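Local coordinates for TonB-dependent siderophore receptor (Pseudomonas aeruginosa 39016, PDB 5NEC), which probably takes up iron-loaded siderophores, and siderophore-drug conjugates, across the outer membrane in a TonB-dependent manner, at residues P46-P51 with K542-N547; E445-N450 with A484-K489; L552-F557 with V584-S589. All blocks are in the same frame, centred on the assembly; numbering follows the deposited sequence.

Contact 1: P46-P51 with K542-N547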
loop_
_atom_site.group_PDB
_atom_site.type_symbol
_atom_site.label_atom_id
_atom_site.label_comp_id
_atom_site.label_asym_id
_atom_site.label_seq_id
_atom_site.Cartn_x
_atom_site.Cartn_y
_atom_site.Cartn_z
ATOM N N PRO A 46 -2.239 -22.898 7.953
ATOM C CA PRO A 46 -3.123 -21.768 8.342
ATOM C C PRO A 46 -2.392 -20.661 9.126
ATOM O O PRO A 46 -1.289 -20.890 9.630
ATOM C CB PRO A 46 -4.205 -22.429 9.221
ATOM C CG PRO A 46 -3.632 -23.743 9.645
ATOM C CD PRO A 46 -2.654 -24.169 8.581
ATOM N N LEU A 47 -3.011 -19.486 9.232
ATOM C CA LEU A 47 -2.350 -18.308 9.826
ATOM C C LEU A 47 -2.116 -18.432 11.334
ATOM O O LEU A 47 -1.074 -17.996 11.826
ATOM C CB LEU A 47 -3.090 -17.001 9.493
ATOM C CG LEU A 47 -3.145 -16.596 8.006
ATOM C CD1 LEU A 47 -3.814 -15.233 7.844
ATOM C CD2 LEU A 47 -1.767 -16.596 7.329
ATOM N N LEU A 48 -3.046 -19.051 12.059
ATOM C CA LEU A 48 -2.816 -19.404 13.485
ATOM C C LEU A 48 -1.477 -20.153 13.684
ATOM O O LEU A 48 -0.722 -19.856 14.622
ATOM C CB LEU A 48 -3.975 -20.248 14.051
ATOM C CG LEU A 48 -3.986 -20.493 15.581
ATOM C CD1 LEU A 48 -4.504 -19.274 16.344
ATOM C CD2 LEU A 48 -4.801 -21.713 15.981
ATOM N N ASP A 49 -1.181 -21.095 12.785
ATOM C CA ASP A 49 0.013 -21.950 12.893
ATOM C C ASP A 49 1.184 -21.515 12.002
ATOM O O ASP A 49 2.111 -22.289 11.785
ATOM C CB ASP A 49 -0.359 -23.405 12.547
ATOM C CG ASP A 49 -1.606 -23.915 13.311
ATOM O OD1 ASP A 49 -2.086 -23.265 14.295
ATOM O OD2 ASP A 49 -2.094 -24.999 12.911
ATOM N N THR A 50 1.128 -20.306 11.449
ATOM C CA THR A 50 2.225 -19.761 10.643
ATOM C C THR A 50 3.118 -18.920 11.594
ATOM O O THR A 50 2.617 -18.048 12.319
ATOM C CB THR A 50 1.690 -18.976 9.409
ATOM O OG1 THR A 50 1.121 -19.912 8.478
ATOM C CG2 THR A 50 2.789 -18.184 8.701
ATOM N N PRO A 51 4.439 -19.190 11.607
ATOM C CA PRO A 51 5.360 -18.545 12.555
ATOM C C PRO A 51 5.854 -17.147 12.137
ATOM O O PRO A 51 7.051 -16.881 12.162
ATOM C CB PRO A 51 6.519 -19.545 12.608
ATOM C CG PRO A 51 6.555 -20.119 11.217
ATOM C CD PRO A 51 5.129 -20.224 10.805
ATOM N N LYS A 542 -0.267 -16.865 19.114
ATOM C CA LYS A 542 -1.579 -16.665 18.491
ATOM C C LYS A 542 -2.618 -17.608 19.087
ATOM O O LYS A 542 -2.340 -18.786 19.295
ATOM C CB LYS A 542 -1.505 -16.910 16.990
ATOM C CG LYS A 542 -0.345 -16.207 16.312
ATOM C CD LYS A 542 -0.519 -16.151 14.805
ATOM C CE LYS A 542 0.793 -15.785 14.154
ATOM N NZ LYS A 542 0.680 -15.825 12.673
ATOM N N TRP A 543 -3.820 -17.091 19.330
ATOM C CA TRP A 543 -4.911 -17.855 19.941
ATOM C C TRP A 543 -6.234 -17.650 19.210
ATOM O O TRP A 543 -6.548 -16.546 18.796
ATOM C CB TRP A 543 -5.055 -17.471 21.414
ATOM C CG TRP A 543 -3.914 -17.966 22.206
ATOM C CD1 TRP A 543 -2.708 -17.359 22.358
ATOM C CD2 TRP A 543 -3.838 -19.201 22.932
ATOM N NE1 TRP A 543 -1.884 -18.130 23.143
ATOM C CE2 TRP A 543 -2.556 -19.261 23.523
ATOM C CE3 TRP A 543 -4.734 -20.261 23.154
ATOM C CZ2 TRP A 543 -2.142 -20.340 24.317
ATOM C CZ3 TRP A 543 -4.322 -21.332 23.947
ATOM C CH2 TRP A 543 -3.038 -21.360 24.518
ATOM N N ALA A 544 -6.990 -18.738 19.067
ATOM C CA ALA A 544 -8.296 -18.752 18.419
ATOM C C ALA A 544 -9.340 -19.071 19.483
ATOM O O ALA A 544 -9.265 -20.104 20.125
ATOM C CB ALA A 544 -8.327 -19.793 17.315
ATOM N N PHE A 545 -10.298 -18.169 19.673
ATOM C CA PHE A 545 -11.349 -18.320 20.670
ATOM C C PHE A 545 -12.729 -18.347 20.009
ATOM O O PHE A 545 -12.847 -18.201 18.783
ATOM C CB PHE A 545 -11.254 -17.183 21.691
ATOM C CG PHE A 545 -10.016 -17.238 22.542
ATOM C CD1 PHE A 545 -9.871 -18.222 23.517
ATOM C CD2 PHE A 545 -8.993 -16.308 22.383
ATOM C CE1 PHE A 545 -8.730 -18.280 24.317
ATOM C CE2 PHE A 545 -7.851 -16.359 23.179
ATOM C CZ PHE A 545 -7.717 -17.348 24.145
ATOM N N PHE A 546 -13.751 -18.578 20.843
ATOM C CA PHE A 546 -15.179 -18.562 20.473
ATOM C C PHE A 546 -15.437 -19.248 19.135
ATOM O O PHE A 546 -15.941 -18.648 18.181
ATOM C CB PHE A 546 -15.759 -17.134 20.545
ATOM C CG PHE A 546 -15.599 -16.481 21.914
ATOM C CD1 PHE A 546 -16.098 -17.097 23.070
ATOM C CD2 PHE A 546 -14.937 -15.256 22.058
ATOM C CE1 PHE A 546 -15.951 -16.499 24.328
ATOM C CE2 PHE A 546 -14.793 -14.652 23.308
ATOM C CZ PHE A 546 -15.296 -15.276 24.445
ATOM N N ASN A 547 -15.058 -20.526 19.112
ATOM C CA ASN A 547 -15.191 -21.420 17.956
ATOM C C ASN A 547 -14.399 -20.917 16.757
ATOM O O ASN A 547 -14.875 -20.978 15.623
ATOM C CB ASN A 547 -16.671 -21.651 17.582
ATOM C CG ASN A 547 -17.476 -22.264 18.717
ATOM O OD1 ASN A 547 -17.445 -23.475 18.921
ATOM N ND2 ASN A 547 -18.214 -21.433 19.450
#
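Lys542 points its side chain from a barrel strand straight at the turn formed by Leu47 to Thr50, and its ammonium group ends between two backbone carbonyls of that turn. The first torsion, with CG anti to the carbonyl carbon (chi1 -48°), sets the direction of departure, and the extended chain beyond CG carries NZ to the carbonyls. NZ donates to Leu47 O at 2.9 Å and to Thr50 O at 3.0 Å; the carbonyl of Arg52 is a further acceptor. Leu47 O also takes the turn's own bond from Thr50 N, and the two donors approach it from opposite faces of its carbonyl plane. The turn is braced by Thr50 OG1, which binds Pro46 O at 2.8 Å from above that carbonyl's plane. Beside this polar centre Leu48 abuts the backbone of Lys542 to Ala544 end-on: its CD1 lies 3.7 Å from Lys542 O, with the CB atoms of Lys542 and Ala544 close by. Three carbonyl oxygens around one buried ammonium would be expected to favour its charged form. A type I beta turn of the plug, held through its main chain by a lysine of the inner barrel wall, is an example of the plug-barrel interface of TonB-dependent receptors.

Contact 2: E445-N450 with A484-K489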
loop_
_atom_site.group_PDB
_atom_site.type_symbol
_atom_site.label_atom_id
_atom_site.label_comp_id
_atom_site.label_asym_id
_atom_site.label_seq_id
_atom_site.Cartn_x
_atom_site.Cartn_y
_atom_site.Cartn_z
ATOM N N GLU A 445 1.141 -33.452 16.536
ATOM C CA GLU A 445 0.090 -32.418 16.628
ATOM C C GLU A 445 0.473 -31.183 17.480
ATOM O O GLU A 445 -0.209 -30.166 17.390
ATOM C CB GLU A 445 -1.289 -33.006 17.037
ATOM C CG GLU A 445 -1.461 -33.446 18.490
ATOM C CD GLU A 445 -1.182 -34.927 18.699
ATOM O OE1 GLU A 445 -0.124 -35.411 18.228
ATOM O OE2 GLU A 445 -2.018 -35.609 19.343
ATOM N N GLN A 446 1.542 -31.265 18.283
ATOM C CA GLN A 446 2.068 -30.103 19.031
ATOM C C GLN A 446 3.272 -29.363 18.428
ATOM O O GLN A 446 3.585 -28.288 18.892
ATOM C CB GLN A 446 2.442 -30.481 20.474
ATOM C CG GLN A 446 1.258 -30.770 21.377
ATOM C CD GLN A 446 1.229 -32.218 21.786
ATOM O OE1 GLN A 446 0.445 -33.023 21.269
ATOM N NE2 GLN A 446 2.118 -32.573 22.707
ATOM N N TRP A 447 3.956 -29.920 17.439
ATOM C CA TRP A 447 5.203 -29.330 16.940
ATOM C C TRP A 447 5.259 -29.266 15.417
ATOM O O TRP A 447 4.982 -30.257 14.743
ATOM C CB TRP A 447 6.407 -30.117 17.464
ATOM C CG TRP A 447 6.620 -29.964 18.930
ATOM C CD1 TRP A 447 6.244 -30.840 19.904
ATOM C CD2 TRP A 447 7.249 -28.865 19.598
ATOM N NE1 TRP A 447 6.599 -30.355 21.138
ATOM C CE2 TRP A 447 7.220 -29.146 20.980
ATOM C CE3 TRP A 447 7.829 -27.666 19.165
ATOM C CZ2 TRP A 447 7.751 -28.275 21.934
ATOM C CZ3 TRP A 447 8.356 -26.805 20.107
ATOM C CH2 TRP A 447 8.317 -27.112 21.478
ATOM N N GLN A 448 5.613 -28.092 14.890
ATOM C CA GLN A 448 5.840 -27.884 13.457
ATOM C C GLN A 448 7.139 -27.115 13.235
ATOM O O GLN A 448 7.492 -26.256 14.041
ATOM C CB GLN A 448 4.706 -27.079 12.836
ATOM C CG GLN A 448 3.325 -27.653 13.068
ATOM C CD GLN A 448 2.206 -26.806 12.506
ATOM O OE1 GLN A 448 1.162 -26.677 13.142
ATOM N NE2 GLN A 448 2.401 -26.229 11.313
ATOM N N VAL A 449 7.836 -27.419 12.142
ATOM C CA VAL A 449 9.043 -26.695 11.747
ATOM C C VAL A 449 8.864 -26.162 10.341
ATOM O O VAL A 449 8.454 -26.907 9.464
ATOM C CB VAL A 449 10.279 -27.606 11.780
ATOM C CG1 VAL A 449 11.487 -26.912 11.160
ATOM C CG2 VAL A 449 10.578 -28.020 13.208
ATOM N N ASN A 450 9.178 -24.878 10.141
ATOM C CA ASN A 450 9.178 -24.212 8.823
ATOM C C ASN A 450 10.605 -23.886 8.436
ATOM O O ASN A 450 11.336 -23.327 9.226
ATOM C CB ASN A 450 8.397 -22.893 8.849
ATOM C CG ASN A 450 6.892 -23.107 8.926
ATOM O OD1 ASN A 450 6.129 -22.571 8.125
ATOM N ND2 ASN A 450 6.455 -23.889 9.904
ATOM N N ALA A 484 13.786 -19.837 9.176
ATOM C CA ALA A 484 13.375 -21.007 9.923
ATOM C C ALA A 484 12.409 -20.607 11.023
ATOM O O ALA A 484 12.605 -19.583 11.682
ATOM C CB ALA A 484 14.584 -21.692 10.518
ATOM N N GLY A 485 11.369 -21.421 11.213
ATOM C CA GLY A 485 10.373 -21.198 12.255
ATOM C C GLY A 485 10.037 -22.471 13.013
ATOM O O GLY A 485 10.097 -23.569 12.469
ATOM N N LEU A 486 9.689 -22.300 14.283
ATOM C CA LEU A 486 9.303 -23.388 15.173
ATOM C C LEU A 486 7.968 -23.005 15.798
ATOM O O LEU A 486 7.831 -21.897 16.297
ATOM C CB LEU A 486 10.374 -23.555 16.250
ATOM C CG LEU A 486 10.197 -24.695 17.249
ATOM C CD1 LEU A 486 10.393 -26.034 16.554
ATOM C CD2 LEU A 486 11.165 -24.534 18.416
ATOM N N VAL A 487 6.995 -23.914 15.759
ATOM C CA VAL A 487 5.669 -23.684 16.336
ATOM C C VAL A 487 5.354 -24.771 17.368
ATOM O O VAL A 487 5.458 -25.949 17.065
ATOM C CB VAL A 487 4.588 -23.679 15.247
ATOM C CG1 VAL A 487 3.216 -23.327 15.819
ATOM C CG2 VAL A 487 4.974 -22.701 14.166
ATOM N N TRP A 488 4.986 -24.357 18.581
ATOM C CA TRP A 488 4.510 -25.247 19.634
ATOM C C TRP A 488 3.026 -24.955 19.835
ATOM O O TRP A 488 2.651 -23.806 20.035
ATOM C CB TRP A 488 5.283 -25.026 20.951
ATOM C CG TRP A 488 4.817 -25.912 22.103
ATOM C CD1 TRP A 488 4.561 -27.252 22.055
ATOM C CD2 TRP A 488 4.556 -25.508 23.456
ATOM N NE1 TRP A 488 4.152 -27.702 23.281
ATOM C CE2 TRP A 488 4.143 -26.656 24.161
ATOM C CE3 TRP A 488 4.638 -24.288 24.136
ATOM C CZ2 TRP A 488 3.816 -26.624 25.513
ATOM C CZ3 TRP A 488 4.306 -24.251 25.477
ATOM C CH2 TRP A 488 3.900 -25.415 26.153
ATOM N N LYS A 489 2.197 -25.993 19.770
ATOM C CA LYS A 489 0.759 -25.888 20.010
ATOM C C LYS A 489 0.394 -26.651 21.292
ATOM O O LYS A 489 0.190 -27.866 21.258
ATOM C CB LYS A 489 -0.007 -26.420 18.804
ATOM C CG LYS A 489 0.300 -25.664 17.514
ATOM C CD LYS A 489 -0.458 -26.231 16.323
ATOM C CE LYS A 489 -1.971 -26.034 16.413
ATOM N NZ LYS A 489 -2.378 -24.619 16.688
#
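Trp447 lays one face of its indole over the start of the Trp488 side chain on the neighbouring strand. The six-membered ring of Trp447 and the five-membered ring of Trp488 form an offset stack, centroids 4.4 Å apart and planes 24° from parallel, in which Trp488 CD1 comes to 3.4 Å from Trp447 CZ2. Trp488 CB completes the overlap as a CH-pi contact, 3.9 Å from the centroid of the same six-membered ring of Trp447. The two residues form a non-hydrogen-bonded pair with different first torsions: CG of Trp447 is anti to its carbonyl carbon (chi1 -69°), CG of Trp488 anti to its own nitrogen (chi1 179°), and the Trp447 ring thereby leans across the strand boundary over CB and the pyrrole part of Trp488. Leu486 continues the apolar row, its CD2 4.0 Å from Trp447 CZ3 and its CD1 3.9 Å from Val449 CG2.

The other face of the strand pair is more polar. There Gln448 sits across from Val487, and its OE1 passes 3.6 Å from Lys489 CD. The lysine's ammonium group turns elsewhere, to a salt bridge with Asp49 and to the carbonyls of Pro492 and Gly494, while Pro51 packs on Asn450 and Val487. Between the faces five backbone hydrogen bonds join the strands, ending with Lys489 N to Gln446 O at 2.8 Å. Tryptophan and aliphatic side chains on one face, with polar groups and plug contacts on the other, mark the open end of an antiparallel hairpin in a transmembrane beta barrel; the tryptophan pair is consistent with the aromatic girdle of such barrels.

Contact 3: L552-F557 with V584-S589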
loop_
_atom_site.group_PDB
_atom_site.type_symbol
_atom_site.label_atom_id
_atom_site.label_comp_id
_atom_site.label_asym_id
_atom_site.label_seq_id
_atom_site.Cartn_x
_atom_site.Cartn_y
_atom_site.Cartn_z
ATOM N N LEU A 552 -6.547 -13.703 18.469
ATOM C CA LEU A 552 -5.678 -12.769 19.184
ATOM C C LEU A 552 -4.220 -13.111 18.899
ATOM O O LEU A 552 -3.886 -14.279 18.793
ATOM C CB LEU A 552 -5.962 -12.801 20.691
ATOM C CG LEU A 552 -7.407 -12.516 21.111
ATOM C CD1 LEU A 552 -7.497 -12.401 22.625
ATOM C CD2 LEU A 552 -7.940 -11.240 20.480
ATOM N N SER A 553 -3.371 -12.086 18.751
ATOM C CA SER A 553 -1.945 -12.233 18.410
ATOM C C SER A 553 -1.077 -11.337 19.281
ATOM O O SER A 553 -1.480 -10.241 19.650
ATOM C CB SER A 553 -1.677 -11.836 16.947
ATOM O OG SER A 553 -2.073 -12.835 16.035
ATOM N N ALA A 554 0.133 -11.795 19.568
ATOM C CA ALA A 554 1.140 -10.965 20.213
ATOM C C ALA A 554 2.488 -11.368 19.660
ATOM O O ALA A 554 2.742 -12.555 19.513
ATOM C CB ALA A 554 1.099 -11.144 21.723
ATOM N N ALA A 555 3.333 -10.396 19.317
ATOM C CA ALA A 555 4.693 -10.684 18.842
ATOM C C ALA A 555 5.703 -9.666 19.368
ATOM O O ALA A 555 5.369 -8.521 19.625
ATOM C CB ALA A 555 4.737 -10.761 17.308
ATOM N N ILE A 556 6.935 -10.114 19.556
ATOM C CA ILE A 556 8.074 -9.233 19.782
ATOM C C ILE A 556 9.082 -9.596 18.729
ATOM O O ILE A 556 9.158 -10.750 18.341
ATOM C CB ILE A 556 8.693 -9.381 21.198
ATOM C CG1 ILE A 556 9.247 -10.786 21.452
ATOM C CG2 ILE A 556 7.655 -9.052 22.253
ATOM C CD1 ILE A 556 10.145 -10.863 22.663
ATOM N N PHE A 557 9.847 -8.624 18.255
ATOM C CA PHE A 557 10.818 -8.898 17.203
ATOM C C PHE A 557 11.976 -7.925 17.266
ATOM O O PHE A 557 11.853 -6.833 17.821
ATOM C CB PHE A 557 10.146 -8.816 15.816
ATOM C CG PHE A 557 9.566 -7.478 15.540
ATOM C CD1 PHE A 557 10.337 -6.491 14.947
ATOM C CD2 PHE A 557 8.287 -7.181 15.967
ATOM C CE1 PHE A 557 9.825 -5.226 14.746
ATOM C CE2 PHE A 557 7.751 -5.925 15.764
ATOM C CZ PHE A 557 8.517 -4.943 15.142
ATOM N N VAL A 584 6.960 -4.512 19.252
ATOM C CA VAL A 584 5.879 -5.306 19.803
ATOM C C VAL A 584 4.633 -5.062 18.972
ATOM O O VAL A 584 4.313 -3.916 18.659
ATOM C CB VAL A 584 5.566 -4.912 21.263
ATOM C CG1 VAL A 584 4.391 -5.728 21.800
ATOM C CG2 VAL A 584 6.811 -5.059 22.148
ATOM N N GLU A 585 3.931 -6.143 18.637
ATOM C CA GLU A 585 2.709 -6.092 17.839
ATOM C C GLU A 585 1.629 -6.913 18.539
ATOM O O GLU A 585 1.879 -8.035 18.945
ATOM C CB GLU A 585 2.987 -6.615 16.419
ATOM C CG GLU A 585 3.521 -5.521 15.483
ATOM C CD GLU A 585 4.310 -6.013 14.257
ATOM O OE1 GLU A 585 4.395 -7.234 13.993
ATOM O OE2 GLU A 585 4.881 -5.148 13.542
ATOM N N LEU A 586 0.439 -6.330 18.675
ATOM C CA LEU A 586 -0.744 -7.003 19.206
ATOM C C LEU A 586 -1.864 -6.908 18.183
ATOM O O LEU A 586 -2.054 -5.844 17.616
ATOM C CB LEU A 586 -1.197 -6.315 20.510
ATOM C CG LEU A 586 -0.158 -6.120 21.620
ATOM C CD1 LEU A 586 -0.787 -5.355 22.785
ATOM C CD2 LEU A 586 0.411 -7.456 22.061
ATOM N N SER A 587 -2.610 -7.993 17.955
ATOM C CA SER A 587 -3.796 -7.980 17.070
ATOM C C SER A 587 -5.008 -8.678 17.672
ATOM O O SER A 587 -4.884 -9.622 18.443
ATOM C CB SER A 587 -3.519 -8.678 15.734
ATOM O OG SER A 587 -2.225 -8.395 15.260
ATOM N N ALA A 588 -6.180 -8.217 17.260
ATOM C CA ALA A 588 -7.446 -8.853 17.568
ATOM C C ALA A 588 -8.315 -8.748 16.314
ATOM O O ALA A 588 -8.474 -7.657 15.767
ATOM C CB ALA A 588 -8.110 -8.164 18.755
ATOM N N SER A 589 -8.882 -9.872 15.876
ATOM C CA SER A 589 -9.626 -9.940 14.625
ATOM C C SER A 589 -10.768 -10.957 14.700
ATOM O O SER A 589 -10.508 -12.139 14.897
ATOM C CB SER A 589 -8.663 -10.253 13.464
ATOM O OG SER A 589 -8.129 -11.563 13.514
#
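Leu552, Ala554 and Ile556 meet Ala588, Leu586 and Val584 in three apolar pairs along one face of two antiparallel strands. In the tightest, Leu552 CD2 reaches over Ala588 CB at 3.5 Å. The next pair reverses the roles: Leu586 reaches CD2 across to Ala554 CB, 3.8 Å away, so that a leucine faces an alanine in both. Ile556 and Val584 touch more lightly through their CG2 methyls, 4.1 Å apart, and a detergent molecule, C8E, lies against Ile556, consistent with this face looking outward to the membrane.

Four backbone hydrogen bonds tie the strands together, two in each of the hydrogen-bonded pairs Ser553 with Ser587 and Ala555 with Glu585; the shortest runs from Ala555 N to Glu585 O at 2.8 Å.

On the opposite face, Ser553 and Ser587 stand side by side with their CB atoms 3.9 Å apart. Further along, the ring of Phe557 crosses the Glu585 side chain at about a right angle, with CE2 3.7 Å from OE2 and the ring and carboxylate planes 40° apart. With CG set between backbone N and carbonyl carbon (chi1 60°), the phenylalanine swings back toward the neighbouring strand and the glutamate. Arg98 joins both, by a salt bridge to Glu585 OE1 and a cation-pi contact with Phe557, and Ser53 adds a weak bond to OE1. Alternation of an apolar outer face with a mixed inner face of small, polar, charged and aromatic residues is the hallmark of a transmembrane beta barrel, here enclosing its plug.

The three contacts illustrate how a barrel wall holds itself together and how it holds the domain inside it. Contacts 2 and 3 are partly buried strand pairings within the wall, built on ladders of backbone bonds with apolar side chains on the surface: a tryptophan pair with aliphatic neighbours in contact 2, aliphatic residues alone in contact 3. Contact 1 is buried and joins different parts, a plug loop and the wall, by side chain to main chain bonding and the apolar packing of Leu48. It touches both others. A salt bridge from Asp49 to Lys489 ties it to contact 2, and a probable hydrogen bond from Leu552 N to Trp543 O ties it to contact 3. Contacts 2 and 3 do not touch, their nearest atoms being about 11 Å apart.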